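PDB 6FC6: nuclear fusion protein BIK1 from Saccharomyces cerevisiae, which is required for nuclear fusion, chromosome disjunction and nuclear segregation in mitosis, binds microtubules and kinesin, and is represented here by its N-terminal CAP-Gly domain. Local coordinates for residues 4-9 against 77-82; 23-28 against 39-44. All coordinates share one frame; numbering follows the deposited sequence.

Contact 1: residues 4-9 against 77-82; sequences DRYQRK and SLIEKA
Tyr6 and Ile79 mark the closest approach of the two backbones, their CA atoms 6.5 Å apart, where the short helix 4-7 and the turn after it meet the last turn of helix 72-81. No backbone hydrogen bond joins the segments; side chains and two waters do. Lys9 reaches across to the C-terminal end of the longer helix. With CG beside its backbone N (chi1 -62°) and further bends at chi2 and chi4, its chain slides past Ile79, CB lying 3.7 Å from Ile79 CG2, and delivers the ammonium to the carbonyls there. Lys9 NZ donates to Ile79 O at 3.0 Å, in the carbonyl plane and on a lone pair, and to Ala82 O at 2.6 Å, tilted from that carbonyl plane; Glu80 O is also close, 2.8 Å from NZ. Were Lys9 replaced by an alanine, Ile79 O and Ala82 O would probably lose their charged donor, and the two waters the ammonium that joins them to Glu80. On the same methyl, Ile79 CG2 meets the edge of the Tyr6 ring at CD1 (3.9 Å), while the CG of Arg5 lies over one face of that ring. Toward solvent, Arg5 and Glu80 form a salt bridge, Arg5 NH1 to Glu80 OE1 at 3.2 Å; OE1 lies near the guanidinium plane but is approached from above the carboxylate, the two planes standing 63° apart. One water ties Glu80 OE1 to Lys9 NZ and Arg5 O, and a second links OE2 to NZ. Carbonyls at and just beyond the C-terminal end of helix 72-81 thus bind the Lys9 ammonium, joining two terminal helices that pack together against strand 20-28 of the SH3-like CAP-Gly sheet, Ile79 on Leu24 and Tyr6 on Val27.

Contact 2: residues 23-28 against 39-44; sequences QLKYVG and GVDLLA
Tyr26 and Lys25 both face Gly39, forming a classic beta bulge in the antiparallel hairpin of strands 20-28 and 37-41, at the heart of the SH3-like CAP-Gly sheet. Gly39 O takes a bond from Lys25 N at 2.7 Å and a weak one from Tyr26 N at 3.1 Å, so one carbonyl serves two successive amides, and Gly39 N returns a bond to Tyr26 O. Beyond the bulge the register shifts by one: Leu24 and Val40 make a non-hydrogen-bonded pair, then Gln23 and Asp41 a hydrogen-bonded one with two bonds of 2.9 Å, Gln23 N to Asp41 O and Asp41 N to Gln23 O. Packing is close at Gly39: a CB there would lie about 3.1 Å from Tyr26 CB, which is consistent with a glycine at this place. One face carries the buried Leu24 and Val40; Leu24 CD1 and Val40 CG1 are 4.3 Å apart, and Val40 fills out its contacts on Ile16 and Ile70. In contrast to the close backbone at the bulge, Gln23, Lys25 and Tyr26 are partly exposed, and their polar ends find partners outside the two segments. Gln23, extended beyond CG, gives its NE2 to Gly11 O, and the Tyr26 hydroxyl bonds Pro29 O. The Lys25 chain runs alongside that of Asp41, pointing the same way, Lys25 CD against Asp41 CB at 3.7 Å. Their charged ends do not meet: Lys25 NZ stays 4.6 Å from Asp41 OD2 and instead donates to Gln60 O. Asp41 itself is buried, its carboxylate held by Ser66 OG and Glu62 N, and its OD1 closes an Asx turn by accepting Leu43 N at 3.0 Å, from above the carboxylate plane.

Overall arrangement
The two contacts lie about 12 Å apart, centre to centre; strand 20-28 belongs to contact 2 and is what contact 1 packs on. Along the chain, residues 4-9 come first, then both segments of contact 2, and finally 77-82, so contact 1 brings the two ends of the ordered domain together around the hairpin. The centre of contact 2, within the four-stranded sheet, is about 3 Å from the centre of the chain, whereas that of contact 1, at the surface, is about 11 Å from it. They touch directly: Gln7 NE2 probably hydrogen-bonds Val27 O, and Leu24 CD2 packs against Ile79 CG2. The terminal helices thereby rest against the central sheet, making one compact CAP-Gly unit.

Contact 1: residues 4-9 against 77-82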
# COMPACT_ATOMS: atom_id res chain seq x y z
N ASP A 4 6.27 12.61 3.17
CA ASP A 4 7.00 12.28 4.39
C ASP A 4 6.11 11.84 5.55
O ASP A 4 6.46 10.89 6.28
CB ASP A 4 7.80 13.49 4.90
CG ASP A 4 8.89 13.97 3.90
OD1 ASP A 4 9.06 13.42 2.78
OD2 ASP A 4 9.55 14.94 4.30
N ARG A 5 4.97 12.50 5.73
CA ARG A 5 4.10 12.15 6.92
C ARG A 5 3.55 10.69 6.78
O ARG A 5 3.43 9.97 7.76
CB ARG A 5 2.98 13.14 7.10
CG ARG A 5 1.97 13.22 5.96
CD ARG A 5 0.71 13.99 6.29
NE ARG A 5 0.99 15.37 6.60
CZ ARG A 5 1.03 15.87 7.83
NH1 ARG A 5 0.73 15.13 8.91
NH2 ARG A 5 1.34 17.14 7.98
N TYR A 6 3.29 10.29 5.55
CA TYR A 6 2.85 8.92 5.27
C TYR A 6 3.99 7.90 5.33
O TYR A 6 3.81 6.75 5.83
CB TYR A 6 2.19 8.88 3.90
CG TYR A 6 1.14 9.89 3.75
CD1 TYR A 6 0.00 9.84 4.56
CD2 TYR A 6 1.30 10.98 2.92
CE1 TYR A 6 -0.99 10.80 4.49
CE2 TYR A 6 0.31 11.96 2.85
CZ TYR A 6 -0.81 11.87 3.64
OH TYR A 6 -1.78 12.85 3.58
N GLN A 7 5.15 8.30 4.86
CA GLN A 7 6.36 7.44 4.95
C GLN A 7 6.78 7.11 6.35
O GLN A 7 7.23 5.99 6.63
CB GLN A 7 7.50 8.02 4.13
CG GLN A 7 7.26 7.67 2.69
CD GLN A 7 8.14 8.43 1.75
OE1 GLN A 7 8.89 9.28 2.17
NE2 GLN A 7 8.01 8.15 0.44
N ARG A 8 6.54 8.04 7.26
CA ARG A 8 6.82 7.78 8.67
C ARG A 8 5.95 6.73 9.28
O ARG A 8 6.23 6.30 10.37
CB ARG A 8 6.67 9.08 9.51
CG ARG A 8 7.79 10.09 9.25
CD ARG A 8 7.78 11.22 10.29
NE ARG A 8 6.74 12.23 10.02
CZ ARG A 8 6.89 13.30 9.22
NH1 ARG A 8 5.91 14.16 9.07
NH2 ARG A 8 8.03 13.54 8.57
N LYS A 9 4.86 6.36 8.62
CA LYS A 9 3.95 5.38 9.17
C LYS A 9 4.11 4.00 8.55
O LYS A 9 3.28 3.11 8.84
CB LYS A 9 2.51 5.87 8.96
CG LYS A 9 2.18 7.18 9.66
CD LYS A 9 2.07 6.98 11.15
CE LYS A 9 1.61 8.25 11.82
NZ LYS A 9 0.16 8.51 11.62
N SER A 77 -6.11 9.68 5.00
CA SER A 77 -6.59 9.95 6.36
C SER A 77 -6.47 8.74 7.28
O SER A 77 -6.10 8.88 8.47
CB SER A 77 -8.03 10.51 6.39
OG SER A 77 -8.88 9.64 5.70
N LEU A 78 -6.66 7.54 6.73
CA LEU A 78 -6.48 6.32 7.53
C LEU A 78 -5.06 6.19 7.99
O LEU A 78 -4.81 5.84 9.14
CB LEU A 78 -6.89 5.08 6.76
CG LEU A 78 -8.35 5.12 6.30
CD1 LEU A 78 -8.66 4.02 5.29
CD2 LEU A 78 -9.27 5.01 7.49
N ILE A 79 -4.09 6.56 7.13
CA ILE A 79 -2.70 6.43 7.51
C ILE A 79 -2.32 7.48 8.57
O ILE A 79 -1.58 7.20 9.51
CB ILE A 79 -1.78 6.58 6.26
CG1 ILE A 79 -2.05 5.48 5.27
CG2 ILE A 79 -0.32 6.57 6.70
CD1 ILE A 79 -1.29 5.64 3.95
N GLU A 80 -2.85 8.67 8.40
CA GLU A 80 -2.64 9.74 9.39
C GLU A 80 -3.14 9.34 10.78
O GLU A 80 -2.44 9.55 11.74
CB GLU A 80 -3.35 11.03 8.97
CG GLU A 80 -3.06 12.20 9.92
CD GLU A 80 -1.58 12.58 9.99
OE1 GLU A 80 -0.80 12.30 9.04
OE2 GLU A 80 -1.19 13.17 11.01
N LYS A 81 -4.31 8.76 10.86
CA LYS A 81 -4.86 8.28 12.13
C LYS A 81 -4.10 7.09 12.72
O LYS A 81 -4.12 6.91 13.92
CB LYS A 81 -6.35 7.93 11.98
N ALA A 82 -3.43 6.29 11.90
CA ALA A 82 -2.68 5.14 12.40
C ALA A 82 -1.54 5.61 13.31
O ALA A 82 -0.99 6.72 13.14
CB ALA A 82 -2.11 4.33 11.25
O HOH W 1 0.82 9.86 9.05
O HOH W 2 0.00 11.37 12.80

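Contact 2: residues 23-28 against 39-44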
# COMPACT_ATOMS: atom_id res chain seq x y z
N GLN A 23 -1.15 -3.90 6.36
CA GLN A 23 0.06 -3.26 6.82
C GLN A 23 0.62 -2.34 5.70
O GLN A 23 0.84 -2.78 4.58
CB GLN A 23 1.09 -4.28 7.24
CG GLN A 23 2.24 -3.64 8.00
CD GLN A 23 3.32 -4.61 8.40
OE1 GLN A 23 3.47 -5.62 7.79
NE2 GLN A 23 4.05 -4.30 9.45
N LEU A 24 0.87 -1.09 6.03
CA LEU A 24 1.44 -0.14 5.08
C LEU A 24 2.94 -0.49 4.86
O LEU A 24 3.73 -0.50 5.78
CB LEU A 24 1.28 1.26 5.59
CG LEU A 24 1.91 2.34 4.65
CD1 LEU A 24 1.08 2.41 3.38
CD2 LEU A 24 1.94 3.72 5.34
N LYS A 25 3.30 -0.76 3.62
CA LYS A 25 4.68 -1.13 3.32
C LYS A 25 5.45 -0.20 2.36
O LYS A 25 6.66 -0.35 2.22
CB LYS A 25 4.74 -2.58 2.84
CG LYS A 25 4.07 -3.45 3.89
CD LYS A 25 4.54 -4.86 3.91
CE LYS A 25 5.62 -5.02 4.92
NZ LYS A 25 6.16 -6.36 4.72
N TYR A 26 4.74 0.66 1.65
CA TYR A 26 5.37 1.50 0.64
C TYR A 26 4.51 2.70 0.43
O TYR A 26 3.25 2.56 0.45
CB TYR A 26 5.49 0.76 -0.70
CG TYR A 26 5.99 1.63 -1.82
CD1 TYR A 26 7.36 2.00 -1.92
CD2 TYR A 26 5.15 2.08 -2.76
CE1 TYR A 26 7.78 2.81 -2.94
CE2 TYR A 26 5.59 2.89 -3.79
CZ TYR A 26 6.91 3.24 -3.86
OH TYR A 26 7.30 4.05 -4.96
N VAL A 27 5.14 3.87 0.23
CA VAL A 27 4.40 5.02 -0.19
C VAL A 27 5.17 5.71 -1.30
O VAL A 27 6.30 6.06 -1.12
CB VAL A 27 4.17 5.99 1.02
CG1 VAL A 27 3.50 7.25 0.48
CG2 VAL A 27 3.26 5.35 2.06
N GLY A 28 4.55 5.92 -2.44
CA GLY A 28 5.24 6.58 -3.52
C GLY A 28 4.64 6.35 -4.85
O GLY A 28 3.59 5.79 -4.97
N GLY A 39 1.38 1.06 -0.90
CA GLY A 39 1.51 -0.36 -1.07
C GLY A 39 1.24 -0.98 0.29
O GLY A 39 1.90 -0.64 1.29
N VAL A 40 0.26 -1.88 0.33
CA VAL A 40 -0.12 -2.54 1.56
C VAL A 40 -0.07 -4.05 1.44
O VAL A 40 -0.28 -4.60 0.39
CB VAL A 40 -1.53 -2.12 2.05
CG1 VAL A 40 -1.71 -0.63 2.12
CG2 VAL A 40 -2.61 -2.66 1.17
N ASP A 41 0.17 -4.72 2.55
CA ASP A 41 0.13 -6.13 2.56
C ASP A 41 -1.18 -6.50 3.34
O ASP A 41 -1.30 -6.20 4.53
CB ASP A 41 1.33 -6.67 3.30
CG ASP A 41 1.40 -8.22 3.26
OD1 ASP A 41 0.40 -8.85 2.93
OD2 ASP A 41 2.48 -8.81 3.57
N LEU A 42 -2.10 -7.16 2.67
CA LEU A 42 -3.41 -7.51 3.33
C LEU A 42 -3.35 -8.84 4.12
O LEU A 42 -4.35 -9.24 4.68
CB LEU A 42 -4.49 -7.58 2.29
CG LEU A 42 -4.67 -6.30 1.51
CD1 LEU A 42 -5.48 -6.48 0.27
CD2 LEU A 42 -5.32 -5.23 2.37
N LEU A 43 -2.21 -9.50 4.17
CA LEU A 43 -1.98 -10.71 4.96
C LEU A 43 -2.92 -11.87 4.67
O LEU A 43 -3.15 -12.72 5.52
CB LEU A 43 -2.06 -10.35 6.45
CG LEU A 43 -1.22 -9.14 6.88
CD1 LEU A 43 -1.44 -8.82 8.35
CD2 LEU A 43 0.24 -9.43 6.62
N ALA A 44 -3.43 -11.87 3.44
CA ALA A 44 -4.22 -12.87 2.84
C ALA A 44 -4.24 -12.58 1.34
O ALA A 44 -3.98 -11.44 0.90
CB ALA A 44 -5.65 -12.84 3.40